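Local coordinates for protein N-acyl-D-glutamate deacylase (Bordetella bronchiseptica, PDB 3GIP) that hydrolyses N-acyl-D-glutamate to D-glutamate and the acid of its acyl group, as a zinc-binding member of the amidohydrolase superfamily, at residues L214-I219 and A243-H248; E276-I281 and C359-S364. All blocks are in the same frame, centred on the assembly; numbering follows the deposited sequence.

Contact 1: residues L214-I219 and A243-H248. With ZN (zinc ion), chain F.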
ATOM      1  N   LEU A 214      -4.969 -12.414  -6.243  1.00 16.40           N
ATOM      2  CA  LEU A 214      -4.930 -12.283  -4.790  1.00 16.51           C
ATOM      3  C   LEU A 214      -6.168 -11.869  -4.016  1.00 15.56           C
ATOM      4  O   LEU A 214      -7.126 -11.315  -4.558  1.00 14.43           O
ATOM      5  CB  LEU A 214      -3.843 -11.277  -4.407  1.00 18.30           C
ATOM      6  CG  LEU A 214      -2.368 -11.557  -4.656  1.00 20.37           C
ATOM      7  CD1 LEU A 214      -1.613 -10.240  -4.657  1.00 21.31           C
ATOM      8  CD2 LEU A 214      -1.829 -12.484  -3.578  1.00 22.04           C
ATOM      9  N   HIS A 215      -6.110 -12.160  -2.721  1.00 15.63           N
ATOM     10  CA  HIS A 215      -7.113 -11.719  -1.770  1.00 12.30           C
ATOM     11  C   HIS A 215      -6.242 -11.002  -0.750  1.00 13.38           C
ATOM     12  O   HIS A 215      -5.459 -11.653  -0.053  1.00 14.69           O
ATOM     13  CB  HIS A 215      -7.819 -12.848  -1.021  1.00 13.09           C
ATOM     14  CG  HIS A 215      -8.629 -12.356   0.144  1.00 13.14           C
ATOM     15  ND1 HIS A 215      -8.912 -13.134   1.246  1.00 13.71           N
ATOM     16  CD2 HIS A 215      -9.199 -11.150   0.382  1.00 15.16           C
ATOM     17  CE1 HIS A 215      -9.619 -12.429   2.113  1.00 15.50           C
ATOM     18  NE2 HIS A 215      -9.806 -11.221   1.613  1.00 14.42           N
ATOM     19  N   THR A 216      -6.329  -9.678  -0.692  1.00 13.83           N
ATOM     20  CA  THR A 216      -5.561  -8.926   0.299  1.00 12.75           C
ATOM     21  C   THR A 216      -6.612  -8.546   1.331  1.00 13.95           C
ATOM     22  O   THR A 216      -7.770  -8.294   0.981  1.00 12.84           O
ATOM     23  CB  THR A 216      -4.900  -7.667  -0.297  1.00 14.22           C
ATOM     24  OG1 THR A 216      -5.905  -6.729  -0.696  1.00 14.07           O
ATOM     25  CG2 THR A 216      -4.045  -8.041  -1.501  1.00 13.47           C
ATOM     26  N   SER A 217      -6.235  -8.496   2.603  1.00 12.70           N
ATOM     27  CA  SER A 217      -7.236  -8.206   3.610  1.00 13.10           C
ATOM     28  C   SER A 217      -6.890  -7.347   4.807  1.00 13.44           C
ATOM     29  O   SER A 217      -5.858  -7.534   5.456  1.00 14.30           O
ATOM     30  CB  SER A 217      -7.814  -9.530   4.134  1.00 13.47           C
ATOM     31  OG  SER A 217      -8.788  -9.316   5.148  1.00 14.47           O
ATOM     32  N   HIS A 218      -7.766  -6.383   5.068  1.00 14.23           N
ATOM     33  CA  HIS A 218      -7.667  -5.565   6.260  1.00 13.20           C
ATOM     34  C   HIS A 218      -8.618  -6.452   7.058  1.00 13.56           C
ATOM     35  O   HIS A 218      -9.836  -6.433   6.842  1.00 14.62           O
ATOM     36  CB  HIS A 218      -8.260  -4.171   6.032  1.00 13.65           C
ATOM     37  CG  HIS A 218      -8.394  -3.363   7.286  1.00 12.80           C
ATOM     38  ND1 HIS A 218      -8.060  -2.025   7.354  1.00 13.63           N
ATOM     39  CD2 HIS A 218      -8.852  -3.699   8.516  1.00 13.67           C
ATOM     40  CE1 HIS A 218      -8.307  -1.576   8.572  1.00 13.52           C
ATOM     41  NE2 HIS A 218      -8.788  -2.571   9.296  1.00 14.51           N
ATOM     42  N   ILE A 219      -8.056  -7.267   7.942  1.00 13.27           N
ATOM     43  CA  ILE A 219      -8.843  -8.226   8.708  1.00 12.92           C
ATOM     44  C   ILE A 219      -9.939  -7.673   9.621  1.00 13.95           C
ATOM     45  O   ILE A 219      -9.994  -6.477   9.910  1.00 13.73           O
ATOM     46  CB  ILE A 219      -7.902  -9.197   9.462  1.00 11.88           C
ATOM     47  CG1 ILE A 219      -7.075  -8.455  10.511  1.00 13.01           C
ATOM     48  CG2 ILE A 219      -6.956  -9.858   8.451  1.00 13.73           C
ATOM     49  CD1 ILE A 219      -6.085  -9.355  11.228  1.00 14.73           C
ATOM     50  N   ALA A 243      -4.125 -17.141  -3.089  1.00 14.32           N
ATOM     51  CA  ALA A 243      -2.974 -16.439  -2.526  1.00 14.72           C
ATOM     52  C   ALA A 243      -3.549 -15.339  -1.634  1.00 15.30           C
ATOM     53  O   ALA A 243      -4.495 -14.648  -2.018  1.00 14.31           O
ATOM     54  CB  ALA A 243      -2.124 -15.844  -3.637  1.00 15.37           C
ATOM     55  N   THR A 244      -2.961 -15.164  -0.453  1.00 14.93           N
ATOM     56  CA  THR A 244      -3.469 -14.200   0.517  1.00 14.79           C
ATOM     57  C   THR A 244      -2.421 -13.239   1.059  1.00 15.39           C
ATOM     58  O   THR A 244      -1.263 -13.608   1.240  1.00 15.65           O
ATOM     59  CB  THR A 244      -4.083 -14.958   1.714  1.00 15.27           C
ATOM     60  OG1 THR A 244      -5.109 -15.839   1.240  1.00 16.82           O
ATOM     61  CG2 THR A 244      -4.665 -14.000   2.738  1.00 17.35           C
ATOM     62  N   VAL A 245      -2.842 -12.003   1.315  1.00 13.89           N
ATOM     63  CA  VAL A 245      -1.962 -10.990   1.887  1.00 13.46           C
ATOM     64  C   VAL A 245      -2.675 -10.365   3.080  1.00 14.30           C
ATOM     65  O   VAL A 245      -3.815  -9.915   2.962  1.00 13.61           O
ATOM     66  CB  VAL A 245      -1.628  -9.864   0.881  1.00 13.71           C
ATOM     67  CG1 VAL A 245      -0.828  -8.772   1.577  1.00 15.16           C
ATOM     68  CG2 VAL A 245      -0.830 -10.420  -0.288  1.00 14.45           C
ATOM     69  N   VAL A 246      -2.017 -10.365   4.237  1.00 12.70           N
ATOM     70  CA  VAL A 246      -2.590  -9.759   5.431  1.00 12.78           C
ATOM     71  C   VAL A 246      -2.072  -8.323   5.463  1.00 11.82           C
ATOM     72  O   VAL A 246      -0.892  -8.084   5.714  1.00 14.13           O
ATOM     73  CB  VAL A 246      -2.142 -10.485   6.720  1.00 12.49           C
ATOM     74  CG1 VAL A 246      -2.774  -9.808   7.934  1.00 13.80           C
ATOM     75  CG2 VAL A 246      -2.545 -11.957   6.658  1.00 14.18           C
ATOM     76  N   SER A 247      -2.963  -7.376   5.186  1.00 10.87           N
ATOM     77  CA  SER A 247      -2.613  -5.962   5.147  1.00 11.75           C
ATOM     78  C   SER A 247      -2.231  -5.362   6.493  1.00 11.60           C
ATOM     79  O   SER A 247      -2.771  -5.742   7.532  1.00 12.97           O
ATOM     80  CB  SER A 247      -3.777  -5.157   4.566  1.00 12.91           C
ATOM     81  OG  SER A 247      -4.061  -5.564   3.238  1.00 12.65           O
ATOM     82  N   HIS A 248      -1.306  -4.405   6.440  1.00 11.92           N
ATOM     83  CA  HIS A 248      -0.826  -3.681   7.616  1.00 11.26           C
ATOM     84  C   HIS A 248      -1.012  -4.466   8.907  1.00 10.85           C
ATOM     85  O   HIS A 248      -1.734  -4.050   9.813  1.00 11.74           O
ATOM     86  CB  HIS A 248      -1.516  -2.302   7.710  1.00 11.79           C
ATOM     87  CG  HIS A 248      -3.002  -2.323   7.479  1.00 12.99           C
ATOM     88  ND1 HIS A 248      -3.860  -3.145   8.176  1.00 13.06           N
ATOM     89  CD2 HIS A 248      -3.786  -1.558   6.680  1.00 14.47           C
ATOM     90  CE1 HIS A 248      -5.106  -2.886   7.824  1.00 15.97           C
ATOM     91  NE2 HIS A 248      -5.089  -1.925   6.917  1.00 11.55           N
TER
HETATM   92 ZN    ZN F 484      -6.826  -1.058   6.097  1.00 14.07          ZN
HETATM   93  O   HOH W   1      -7.704 -15.590   1.993  1.00 15.07           O
HETATM   94  O   HOH W   2      -5.945  -4.649   1.293  1.00 12.99           O
HETATM   95  O   HOH W   3      -5.284  -6.386   8.461  1.00 13.41           O
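His215 and Ser217 of strand 214-218 bond through their backbones to strand 243-246, which runs parallel to it at 21°, the axes 4.7 Å apart at closest. Four N-H...O bonds zigzag between the edges: His215 N to Ala243 O, Val245 N to His215 O, Ser217 N to Val245 O and Ser247 N to Ser217 O. Of these, Ser217 N and Val245 O are the closest pair, 2.8 Å apart.

Just past this ladder, both chains supply a zinc ligand. His218 ND1 binds the ion at 2.0 Å and His248 NE2 at 2.1 Å; Cys95 is a further ligand. The imidazoles form an offset edge-to-face pair, planes at 89°, with His248 CE1 over the His218 face toward its rim. In His218, CG is anti to the backbone N (chi1 170°), which carries the ring onward to the ion. Ser247 OG and Thr216 OG1, both on small polar residues, share a water.

Farther back, Thr216 and Val245 lie side by side, Thr216 CG2 3.9 Å from Val245 CB, as suits beta-branched residues in a strand. Leu214 CD2 presses tightly on Ala243 CB, 3.4 Å away, where a bare methyl fits. On the other face a water joins His215 ND1 to Thr244 OG1, which also bonds to Cys242 O, while His215 NE2 and Ser217 OG bond to Thr186.

This is a beta-alpha-beta unit of the amidohydrolase TIM barrel: helix 226-240 connects the strands and packs on Ser217 and Ile219, strands 183-187 and 277-281 continue the barrel wall, and Leu214 and Val245 meet helix 406-412.

Contact 2: residues E276-I281 and C359-S364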
ATOM      1  N   GLU A 276      -0.087 -19.614  -0.496  1.00 20.48           N
ATOM      2  CA  GLU A 276       0.789 -18.462  -0.654  1.00 20.18           C
ATOM      3  C   GLU A 276       0.269 -17.358   0.244  1.00 19.20           C
ATOM      4  O   GLU A 276      -0.784 -16.781  -0.016  1.00 18.55           O
ATOM      5  CB  GLU A 276       0.819 -17.973  -2.106  1.00 23.20           C
ATOM      6  CG  GLU A 276       1.560 -18.898  -3.057  1.00 27.47           C
ATOM      7  CD  GLU A 276       1.882 -18.235  -4.386  1.00 29.70           C
ATOM      8  OE1 GLU A 276       2.455 -18.911  -5.263  1.00 31.19           O
ATOM      9  OE2 GLU A 276       1.567 -17.035  -4.552  1.00 32.27           O
ATOM     10  N   VAL A 277       1.000 -17.074   1.316  1.00 15.93           N
ATOM     11  CA  VAL A 277       0.586 -16.029   2.235  1.00 15.15           C
ATOM     12  C   VAL A 277       1.719 -15.048   2.480  1.00 14.30           C
ATOM     13  O   VAL A 277       2.871 -15.441   2.680  1.00 15.23           O
ATOM     14  CB  VAL A 277       0.125 -16.617   3.594  1.00 16.18           C
ATOM     15  CG1 VAL A 277       1.268 -17.353   4.263  1.00 21.97           C
ATOM     16  CG2 VAL A 277      -0.400 -15.504   4.492  1.00 16.65           C
ATOM     17  N   ALA A 278       1.388 -13.766   2.432  1.00 13.71           N
ATOM     18  CA  ALA A 278       2.364 -12.716   2.680  1.00 12.73           C
ATOM     19  C   ALA A 278       1.682 -11.652   3.527  1.00 12.68           C
ATOM     20  O   ALA A 278       0.511 -11.783   3.878  1.00 11.55           O
ATOM     21  CB  ALA A 278       2.857 -12.120   1.363  1.00 13.76           C
ATOM     22  N   LEU A 279       2.419 -10.604   3.871  1.00 12.96           N
ATOM     23  CA  LEU A 279       1.859  -9.532   4.679  1.00 12.06           C
ATOM     24  C   LEU A 279       2.661  -8.266   4.451  1.00 11.39           C
ATOM     25  O   LEU A 279       3.655  -8.270   3.724  1.00 11.63           O
ATOM     26  CB  LEU A 279       1.905  -9.901   6.169  1.00 12.17           C
ATOM     27  CG  LEU A 279       3.293 -10.137   6.788  1.00 12.01           C
ATOM     28  CD1 LEU A 279       3.224  -9.879   8.286  1.00 13.52           C
ATOM     29  CD2 LEU A 279       3.777 -11.554   6.523  1.00 13.01           C
ATOM     30  N   ASP A 280       2.216  -7.174   5.059  1.00 12.07           N
ATOM     31  CA  ASP A 280       2.939  -5.922   4.938  1.00 12.82           C
ATOM     32  C   ASP A 280       2.696  -5.047   6.153  1.00 12.11           C
ATOM     33  O   ASP A 280       1.726  -5.240   6.894  1.00 13.07           O
ATOM     34  CB  ASP A 280       2.563  -5.185   3.633  1.00 12.79           C
ATOM     35  CG  ASP A 280       1.064  -4.964   3.475  1.00 14.14           C
ATOM     36  OD1 ASP A 280       0.494  -4.103   4.178  1.00 14.06           O
ATOM     37  OD2 ASP A 280       0.452  -5.659   2.633  1.00 13.59           O
ATOM     38  N   ILE A 281       3.610  -4.109   6.373  1.00 11.25           N
ATOM     39  CA  ILE A 281       3.505  -3.170   7.482  1.00 12.69           C
ATOM     40  C   ILE A 281       4.042  -1.810   7.064  1.00 12.15           C
ATOM     41  O   ILE A 281       4.696  -1.675   6.027  1.00 12.08           O
ATOM     42  CB  ILE A 281       4.356  -3.613   8.721  1.00 11.80           C
ATOM     43  CG1 ILE A 281       5.844  -3.710   8.352  1.00 13.27           C
ATOM     44  CG2 ILE A 281       3.860  -4.929   9.267  1.00 12.97           C
ATOM     45  CD1 ILE A 281       6.644  -2.412   8.524  1.00 12.90           C
ATOM     46  N   CYS A 359       8.037 -13.033   4.866  1.00 12.07           N
ATOM     47  CA  CYS A 359       7.079 -12.655   3.831  1.00 12.16           C
ATOM     48  C   CYS A 359       6.491 -11.268   4.026  1.00 12.40           C
ATOM     49  O   CYS A 359       5.456 -10.943   3.441  1.00 12.60           O
ATOM     50  CB  CYS A 359       5.947 -13.677   3.764  1.00 11.67           C
ATOM     51  SG  CYS A 359       6.516 -15.349   3.371  1.00 15.14           S
ATOM     52  N   CYS A 360       7.148 -10.439   4.832  1.00 11.73           N
ATOM     53  CA  CYS A 360       6.630  -9.102   5.079  1.00 12.62           C
ATOM     54  C   CYS A 360       7.166  -8.049   4.119  1.00 12.02           C
ATOM     55  O   CYS A 360       8.371  -7.825   4.017  1.00 12.71           O
ATOM     56  CB  CYS A 360       6.918  -8.660   6.520  1.00 11.04           C
ATOM     57  SG  CYS A 360       5.929  -7.228   7.021  1.00 12.44           S
ATOM     58  N   MET A 361       6.246  -7.401   3.417  1.00 12.34           N
ATOM     59  CA  MET A 361       6.583  -6.344   2.475  1.00 11.52           C
ATOM     60  C   MET A 361       6.300  -5.012   3.170  1.00 13.04           C
ATOM     61  O   MET A 361       5.865  -4.989   4.326  1.00 12.49           O
ATOM     62  CB  MET A 361       5.703  -6.472   1.231  1.00 12.79           C
ATOM     63  CG  MET A 361       5.749  -7.851   0.596  1.00 11.93           C
ATOM     64  SD  MET A 361       4.488  -8.090  -0.678  1.00 13.55           S
ATOM     65  CE  MET A 361       3.050  -8.368   0.329  1.00 13.88           C
ATOM     66  N   VAL A 362       6.543  -3.908   2.470  1.00 11.47           N
ATOM     67  CA  VAL A 362       6.284  -2.586   3.030  1.00 11.91           C
ATOM     68  C   VAL A 362       5.098  -1.949   2.308  1.00 13.15           C
ATOM     69  O   VAL A 362       5.061  -1.897   1.073  1.00 12.76           O
ATOM     70  CB  VAL A 362       7.516  -1.660   2.889  1.00 12.28           C
ATOM     71  CG1 VAL A 362       7.225  -0.292   3.507  1.00 12.00           C
ATOM     72  CG2 VAL A 362       8.720  -2.303   3.559  1.00 12.92           C
ATOM     73  N   GLY A 363       4.127  -1.486   3.092  1.00 12.76           N
ATOM     74  CA  GLY A 363       2.944  -0.829   2.551  1.00 12.67           C
ATOM     75  C   GLY A 363       2.783   0.472   3.315  1.00 13.57           C
ATOM     76  O   GLY A 363       2.639   0.448   4.534  1.00 13.94           O
ATOM     77  N   SER A 364       2.790   1.604   2.617  1.00 12.95           N
ATOM     78  CA  SER A 364       2.699   2.899   3.293  1.00 13.26           C
ATOM     79  C   SER A 364       1.342   3.222   3.902  1.00 14.55           C
ATOM     80  O   SER A 364       1.268   3.863   4.954  1.00 14.30           O
ATOM     81  CB  SER A 364       3.086   4.029   2.338  1.00 13.88           C
ATOM     82  OG  SER A 364       2.039   4.298   1.419  1.00 14.12           O
TER
HETATM   83  O   HOH W   4       1.157  -1.811   5.690  1.00 17.44           O
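Backbone hydrogen bonds between Leu279 and Ile281 on one side and Cys359, Met361 and Gly363 on the other join two parallel strands. Leu279 N bonds to Cys359 O, Met361 N to Leu279 O, Ile281 N to Met361 O and Gly363 N to Ile281 O. The bond from Met361 N to Leu279 O is short and nearly straight, 2.8 Å with 174° at the hydrogen; that from Ile281 N to Met361 O is the longest, at 3.2 Å. Strands 277-281 and 360-362 are inclined at 39° to each other, and the ladder runs past the second strand to Gly363.

Apolar contacts occupy the face of Leu279, Ile281 and Cys360. The Cys360 sulfur reaches both branches of Ile281, 3.8 Å from CG1 and equally far from CG2. Leu279 lays CG against Cys360 CB at 3.9 Å and turns CD2 back toward Cys359. The compact Cys360 side chain thus fits against two branched aliphatic ones.

The Asp280 and Met361 face is mixed. Met361 bends at chi3 (-78°), bringing its methyl CE within 3.4 Å of Leu279 O and 3.9 Å of Ala278 CB, a fit that its flexible thioether permits.

The polar side-chain link runs through water: one molecule donates to Asp280 OD1 at 2.8 Å and to Gly363 O at 2.9 Å. The same OD1 accepts from His248 N, so this buried carboxylate oxygen has two donors. A CB on Gly363 would point toward strand 277-281, tight against Asp280 OD1, so a residue without a side chain suits the place.

Strand 243-246 flanks strand 277-281 on its other edge. Outside, helix 260-272 covers Val277 and Leu279 while helix 348-356 packs on Leu279, Ile281 and Val362, so the contact continues the TIM-barrel wall with helices behind it.

How the contacts relate
Contacts 1 and 2 are successive steps round one barrel wall, their centres 9 Å apart, with strands 243-246 and 277-281 as the shared seam. Near the start of that seam Thr244 N probably bonds to Glu276 O at 2.7 Å. At its far end His248 N probably bonds to Asp280 OD1 at 2.9 Å, so an acid of contact 2 helps to position the backbone of a zinc ligand of contact 1. Contact 1 holds two of the three protein residues at the metal, while the Asp280 side chain lies about 8 Å from the ion. Acetate and formate bound near His218 and His248 are consistent with a pocket there.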